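BtGH115A (Bacteroides thetaiotaomicron, PDB 5BY3) acts as a family GH115 4-O-methyl-alpha-glucuronidase with specificity for decorated arabinogalactans. Local coordinates at residues Lys706-Val711 against Lys760-Gly765; Glu719-Glu724 against Arg743-Pro748. All blocks are in the same frame, centred on the assembly; numbering follows the deposited sequence.

Interaction 1 (Lys706-Val711 against Lys760-Gly765); sequences KLRFTV and KALDEG
D763 reaches across to R708 with both carboxylate oxygens and takes hold of backbone and side chain together. Its OD2 accepts R708 N at 2.8 Å on the anti lone pair, the one turned away from OD1. The same oxygen meets R708 NE at 2.9 Å in a salt bridge whose hydrogen bond is weak because it is strongly bent. OD1 uses its syn lone pair for R708 NH2 at 3.3 Å; with the guanidinium and carboxylate planes 39° apart the two groups are twisted out of a common plane, and OD1 lies out of the guanidinium plane. R708 CG sits between the backbone N and the carbonyl carbon (chi1 63°), and bends at chi2 and chi3 bring NE and NH2 back to the carboxylate, which they meet obliquely. With an alanine in place of R708, the D763 carboxylate would probably lose its charged partner and be freer to turn, held across the contact by the backbone N-H.

Past this polar end the backbones zip up: L762 N gives its hydrogen to R708 O at 3.1 Å, and T710 and K760 form a hydrogen-bonded pair, with T710 N to K760 O 2.9 Å. F709 and A761, the non-hydrogen-bonded pair, turn to the buried face, where the phenyl ring packs on I694 and L696 of strand 689-696. On the other face, T710 CG2 lies 3.6 Å from L762 CD1, the two side chains crossing at about a right angle. Things are looser outward: K760 runs beside T710 only as far as CB, then its extended chain leads off. R708 and D763, though well bonded, are partly exposed.

This is antiparallel pairing of two central strands in a four-stranded sheet, consistent with the galactose-binding-like beta sandwich expected of the GH115 C-terminal domain.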
loop_
_atom_site.group_PDB
_atom_site.type_symbol
_atom_site.label_atom_id
_atom_site.label_comp_id
_atom_site.label_asym_id
_atom_site.label_seq_id
_atom_site.Cartn_x
_atom_site.Cartn_y
_atom_site.Cartn_z
ATOM N N LYS A 706 -21.524 -9.113 10.011
ATOM C CA LYS A 706 -21.408 -9.927 11.210
ATOM C C LYS A 706 -20.101 -10.425 11.815
ATOM O O LYS A 706 -19.871 -10.100 12.959
ATOM C CB LYS A 706 -22.573 -10.908 11.342
ATOM C CG LYS A 706 -23.797 -10.254 11.980
ATOM C CD LYS A 706 -23.738 -10.303 13.513
ATOM C CE LYS A 706 -23.286 -9.000 14.164
ATOM N NZ LYS A 706 -23.334 -9.067 15.657
ATOM N N LEU A 707 -19.258 -11.192 11.129
ATOM C CA LEU A 707 -18.082 -11.880 11.827
ATOM C C LEU A 707 -18.257 -12.497 13.229
ATOM O O LEU A 707 -17.943 -11.855 14.259
ATOM C CB LEU A 707 -16.818 -11.011 11.892
ATOM C CG LEU A 707 -16.019 -10.708 10.621
ATOM C CD1 LEU A 707 -14.859 -9.772 10.988
ATOM C CD2 LEU A 707 -15.559 -11.976 9.916
ATOM N N ARG A 708 -18.687 -13.755 13.280
ATOM C CA ARG A 708 -18.745 -14.457 14.569
ATOM C C ARG A 708 -18.314 -15.936 14.588
ATOM O O ARG A 708 -18.149 -16.571 13.553
ATOM C CB ARG A 708 -20.116 -14.243 15.232
ATOM C CG ARG A 708 -21.298 -14.796 14.483
ATOM C CD ARG A 708 -22.433 -13.800 14.456
ATOM N NE ARG A 708 -22.966 -13.855 13.109
ATOM C CZ ARG A 708 -24.092 -14.449 12.737
ATOM N NH1 ARG A 708 -24.891 -15.026 13.634
ATOM N NH2 ARG A 708 -24.427 -14.423 11.448
ATOM N N PHE A 709 -18.090 -16.451 15.788
ATOM C CA PHE A 709 -17.689 -17.836 15.993
ATOM C C PHE A 709 -18.444 -18.448 17.168
ATOM O O PHE A 709 -19.165 -17.751 17.860
ATOM C CB PHE A 709 -16.152 -17.985 16.155
ATOM C CG PHE A 709 -15.556 -17.218 17.315
ATOM C CD1 PHE A 709 -15.108 -15.900 17.147
ATOM C CD2 PHE A 709 -15.395 -17.827 18.568
ATOM C CE1 PHE A 709 -14.540 -15.195 18.215
ATOM C CE2 PHE A 709 -14.817 -17.132 19.640
ATOM C CZ PHE A 709 -14.386 -15.813 19.463
ATOM N N THR A 710 -18.319 -19.759 17.356
ATOM C CA THR A 710 -18.896 -20.403 18.523
ATOM C C THR A 710 -17.775 -21.120 19.219
ATOM O O THR A 710 -16.905 -21.698 18.556
ATOM C CB THR A 710 -20.032 -21.397 18.194
ATOM O OG1 THR A 710 -19.488 -22.629 17.699
ATOM C CG2 THR A 710 -21.043 -20.811 17.203
ATOM N N VAL A 711 -17.792 -21.052 20.546
ATOM C CA VAL A 711 -16.901 -21.833 21.414
ATOM C C VAL A 711 -17.688 -22.920 22.146
ATOM O O VAL A 711 -18.777 -22.663 22.682
ATOM C CB VAL A 711 -16.221 -20.944 22.460
ATOM C CG1 VAL A 711 -14.722 -20.939 22.281
ATOM C CG2 VAL A 711 -16.787 -19.536 22.396
ATOM N N LYS A 760 -15.919 -22.869 16.009
ATOM C CA LYS A 760 -16.581 -22.966 14.709
ATOM C C LYS A 760 -16.829 -21.586 14.074
ATOM O O LYS A 760 -17.313 -20.674 14.751
ATOM C CB LYS A 760 -17.902 -23.723 14.866
ATOM C CG LYS A 760 -18.582 -24.067 13.552
ATOM C CD LYS A 760 -19.822 -24.913 13.750
ATOM C CE LYS A 760 -20.666 -24.882 12.493
ATOM N NZ LYS A 760 -21.600 -26.043 12.408
ATOM N N ALA A 761 -16.524 -21.437 12.783
ATOM C CA ALA A 761 -16.807 -20.191 12.079
ATOM C C ALA A 761 -18.243 -20.146 11.586
ATOM O O ALA A 761 -18.682 -21.070 10.883
ATOM C CB ALA A 761 -15.877 -20.029 10.896
ATOM N N LEU A 762 -18.948 -19.057 11.915
ATOM C CA LEU A 762 -20.303 -18.786 11.411
ATOM C C LEU A 762 -20.368 -17.866 10.192
ATOM O O LEU A 762 -21.342 -17.909 9.439
ATOM C CB LEU A 762 -21.189 -18.210 12.526
ATOM C CG LEU A 762 -22.095 -19.150 13.340
ATOM C CD1 LEU A 762 -21.487 -20.527 13.603
ATOM C CD2 LEU A 762 -22.462 -18.459 14.652
ATOM N N ASP A 763 -19.347 -17.028 10.011
ATOM C CA ASP A 763 -19.306 -16.091 8.887
ATOM C C ASP A 763 -18.076 -16.309 8.044
ATOM O O ASP A 763 -17.183 -17.094 8.431
ATOM C CB ASP A 763 -19.418 -14.647 9.382
ATOM C CG ASP A 763 -20.719 -14.399 10.121
ATOM O OD1 ASP A 763 -21.796 -14.416 9.468
ATOM O OD2 ASP A 763 -20.677 -14.208 11.353
ATOM N N GLU A 764 -18.040 -15.611 6.903
ATOM C CA GLU A 764 -17.028 -15.788 5.876
ATOM C C GLU A 764 -15.562 -15.609 6.346
ATOM O O GLU A 764 -14.887 -16.620 6.636
ATOM C CB GLU A 764 -17.365 -14.952 4.639
ATOM C CG GLU A 764 -16.818 -15.553 3.344
ATOM C CD GLU A 764 -17.758 -15.388 2.159
ATOM O OE1 GLU A 764 -18.987 -15.458 2.349
ATOM O OE2 GLU A 764 -17.269 -15.200 1.027
ATOM N N GLY A 765 -15.074 -14.371 6.452
ATOM C CA GLY A 765 -13.616 -14.143 6.579
ATOM C C GLY A 765 -13.065 -14.131 7.996
ATOM O O GLY A 765 -12.578 -13.087 8.472
#

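Interaction 2 (Glu719-Glu724 against Arg743-Pro748); sequences EVIAYE and RKIVLP
A722 O is gripped twice by the R743 guanidinium: NE bonds it at 2.8 Å with an N-H...O angle of 162°, and NH2 adds a weak, more bent bond at 3.2 Å. These bonds bridge the two sheets of a beta sandwich, since strand 719-722 edges the four-stranded sheet while strand 741-748 belongs to the sheet facing it. The strands run nearly antiparallel, at 159°, but their axes come no closer than 9.2 Å, too far for backbone pairing, so side chains fill the space.

The carbonyl oxygen lies at the edge of the guanidinium, in its plane, while Y723 CB sits over one face, 3.9 Å from R743 NE. A bend at chi2 (-75°) brings the guanidinium to the A722 carbonyl. Its NH2 also makes a salt bridge to E731 in helix 730-738, so the group has both a neutral and a charged acceptor to hold its rotation.

I721 lies against the aliphatic part of this arginine, the two side chains sliding past each other in opposite directions, with CG2 3.6 Å from R743 CD. The other branch of I721 extends along CG1 to the next strand residue pointing inward, I745, crossing it obliquely. F709 and V711 of strand 708-713 pack on I721 as well. Nearer the solvent, the exposed E719 bends its chain across I745. I745 CD1 thus ends between two partners, 3.4 Å from I721 CD1 and 3.3 Å from E719 OE2.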
loop_
_atom_site.group_PDB
_atom_site.type_symbol
_atom_site.label_atom_id
_atom_site.label_comp_id
_atom_site.label_asym_id
_atom_site.label_seq_id
_atom_site.Cartn_x
_atom_site.Cartn_y
_atom_site.Cartn_z
ATOM N N GLU A 719 -21.367 -21.481 22.611
ATOM C CA GLU A 719 -21.544 -20.064 22.940
ATOM C C GLU A 719 -21.171 -19.205 21.713
ATOM O O GLU A 719 -20.109 -19.398 21.124
ATOM C CB GLU A 719 -20.717 -19.691 24.176
ATOM C CG GLU A 719 -21.339 -18.602 25.056
ATOM C CD GLU A 719 -21.244 -18.923 26.552
ATOM O OE1 GLU A 719 -21.703 -20.018 26.985
ATOM O OE2 GLU A 719 -20.717 -18.076 27.311
ATOM N N VAL A 720 -22.056 -18.278 21.338
ATOM C CA VAL A 720 -21.957 -17.470 20.114
ATOM C C VAL A 720 -21.284 -16.108 20.370
ATOM O O VAL A 720 -21.781 -15.312 21.169
ATOM C CB VAL A 720 -23.356 -17.236 19.504
ATOM C CG1 VAL A 720 -23.292 -16.266 18.336
ATOM C CG2 VAL A 720 -23.947 -18.545 19.024
ATOM N N ILE A 721 -20.157 -15.851 19.692
ATOM C CA ILE A 721 -19.299 -14.693 19.978
ATOM C C ILE A 721 -18.942 -13.902 18.710
ATOM O O ILE A 721 -18.333 -14.453 17.806
ATOM C CB ILE A 721 -18.009 -15.099 20.706
ATOM C CG1 ILE A 721 -18.331 -15.770 22.058
ATOM C CG2 ILE A 721 -17.144 -13.866 20.922
ATOM C CD1 ILE A 721 -17.107 -16.196 22.852
ATOM N N ALA A 722 -19.332 -12.621 18.691
ATOM C CA ALA A 722 -19.131 -11.678 17.600
ATOM C C ALA A 722 -17.901 -10.783 17.871
ATOM O O ALA A 722 -17.620 -10.448 19.026
ATOM C CB ALA A 722 -20.366 -10.811 17.476
ATOM N N TYR A 723 -17.199 -10.366 16.816
ATOM C CA TYR A 723 -15.989 -9.542 16.999
ATOM C C TYR A 723 -15.779 -8.524 15.903
ATOM O O TYR A 723 -14.729 -7.877 15.867
ATOM C CB TYR A 723 -14.703 -10.391 17.205
ATOM C CG TYR A 723 -14.292 -11.183 15.991
ATOM C CD1 TYR A 723 -14.870 -12.429 15.712
ATOM C CD2 TYR A 723 -13.338 -10.679 15.093
ATOM C CE1 TYR A 723 -14.512 -13.145 14.574
ATOM C CE2 TYR A 723 -12.980 -11.384 13.946
ATOM C CZ TYR A 723 -13.564 -12.619 13.702
ATOM O OH TYR A 723 -13.196 -13.314 12.588
ATOM N N GLU A 724 -16.768 -8.366 15.020
ATOM C CA GLU A 724 -16.763 -7.251 14.075
ATOM C C GLU A 724 -16.865 -5.991 14.945
ATOM O O GLU A 724 -17.343 -6.070 16.067
ATOM C CB GLU A 724 -17.897 -7.362 13.023
ATOM C CG GLU A 724 -19.285 -6.812 13.405
ATOM C CD GLU A 724 -20.009 -7.541 14.550
ATOM O OE1 GLU A 724 -19.629 -8.663 14.927
ATOM O OE2 GLU A 724 -20.994 -6.980 15.099
ATOM N N ARG A 743 -11.061 -11.856 22.157
ATOM C CA ARG A 743 -12.261 -12.327 22.865
ATOM C C ARG A 743 -11.887 -13.297 23.972
ATOM O O ARG A 743 -11.344 -14.386 23.722
ATOM C CB ARG A 743 -13.296 -12.943 21.906
ATOM C CG ARG A 743 -13.990 -11.944 21.014
ATOM C CD ARG A 743 -15.035 -11.123 21.790
ATOM N NE ARG A 743 -15.643 -10.074 20.940
ATOM C CZ ARG A 743 -15.219 -8.804 20.843
ATOM N NH1 ARG A 743 -14.176 -8.368 21.532
ATOM N NH2 ARG A 743 -15.833 -7.969 20.016
ATOM N N LYS A 744 -12.165 -12.872 25.197
ATOM C CA LYS A 744 -12.045 -13.710 26.372
ATOM C C LYS A 744 -13.393 -14.309 26.743
ATOM O O LYS A 744 -14.445 -13.652 26.656
ATOM C CB LYS A 744 -11.490 -12.907 27.535
ATOM C CG LYS A 744 -10.078 -12.413 27.270
ATOM C CD LYS A 744 -9.427 -11.829 28.518
ATOM C CE LYS A 744 -7.911 -11.759 28.372
ATOM N NZ LYS A 744 -7.504 -10.837 27.287
ATOM N N ILE A 745 -13.358 -15.576 27.133
ATOM C CA ILE A 745 -14.540 -16.243 27.668
ATOM C C ILE A 745 -14.175 -17.124 28.859
ATOM O O ILE A 745 -13.121 -17.773 28.887
ATOM C CB ILE A 745 -15.347 -16.991 26.570
ATOM C CG1 ILE A 745 -16.740 -17.342 27.074
ATOM C CG2 ILE A 745 -14.622 -18.235 26.080
ATOM C CD1 ILE A 745 -17.755 -17.499 25.961
ATOM N N VAL A 746 -15.048 -17.108 29.854
ATOM C CA VAL A 746 -14.934 -17.995 31.004
ATOM C C VAL A 746 -15.978 -19.118 30.859
ATOM O O VAL A 746 -17.180 -18.863 30.590
ATOM C CB VAL A 746 -15.009 -17.204 32.337
ATOM C CG1 VAL A 746 -15.409 -18.086 33.517
ATOM C CG2 VAL A 746 -13.672 -16.511 32.608
ATOM N N LEU A 747 -15.489 -20.355 30.981
ATOM C CA LEU A 747 -16.340 -21.547 30.897
ATOM C C LEU A 747 -16.133 -22.470 32.093
ATOM O O LEU A 747 -15.022 -22.544 32.637
ATOM C CB LEU A 747 -16.113 -22.319 29.592
ATOM C CG LEU A 747 -16.223 -21.654 28.209
ATOM C CD1 LEU A 747 -15.548 -22.557 27.161
ATOM C CD2 LEU A 747 -17.648 -21.290 27.822
ATOM N N PRO A 748 -17.209 -23.169 32.518
ATOM C CA PRO A 748 -17.040 -24.190 33.557
ATOM C C PRO A 748 -16.473 -25.474 32.968
ATOM O O PRO A 748 -16.956 -25.916 31.927
ATOM C CB PRO A 748 -18.471 -24.427 34.044
ATOM C CG PRO A 748 -19.357 -24.048 32.888
ATOM C CD PRO A 748 -18.632 -22.967 32.146
#

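In the fold
Coming from the N terminus, the chain enters this C-terminal domain and lays down 706-711, turns, and returns as 719-724, hydrogen-bonded alongside through F709 O to I721 N and V711 O to E719 N. Helix 730-738 then carries it over to the opposing sheet, where 743-748 packs back on 719-724; interaction 2 closes that loop of 18 residues. The next strand, 755-761, returns to the first sheet, and 760-765 meets the other side of 706-711, so interaction 1 closes a longer loop that encloses interaction 2. One contact joins strands within a sheet, the other ties the two sheets together, their centres about 11 Å apart.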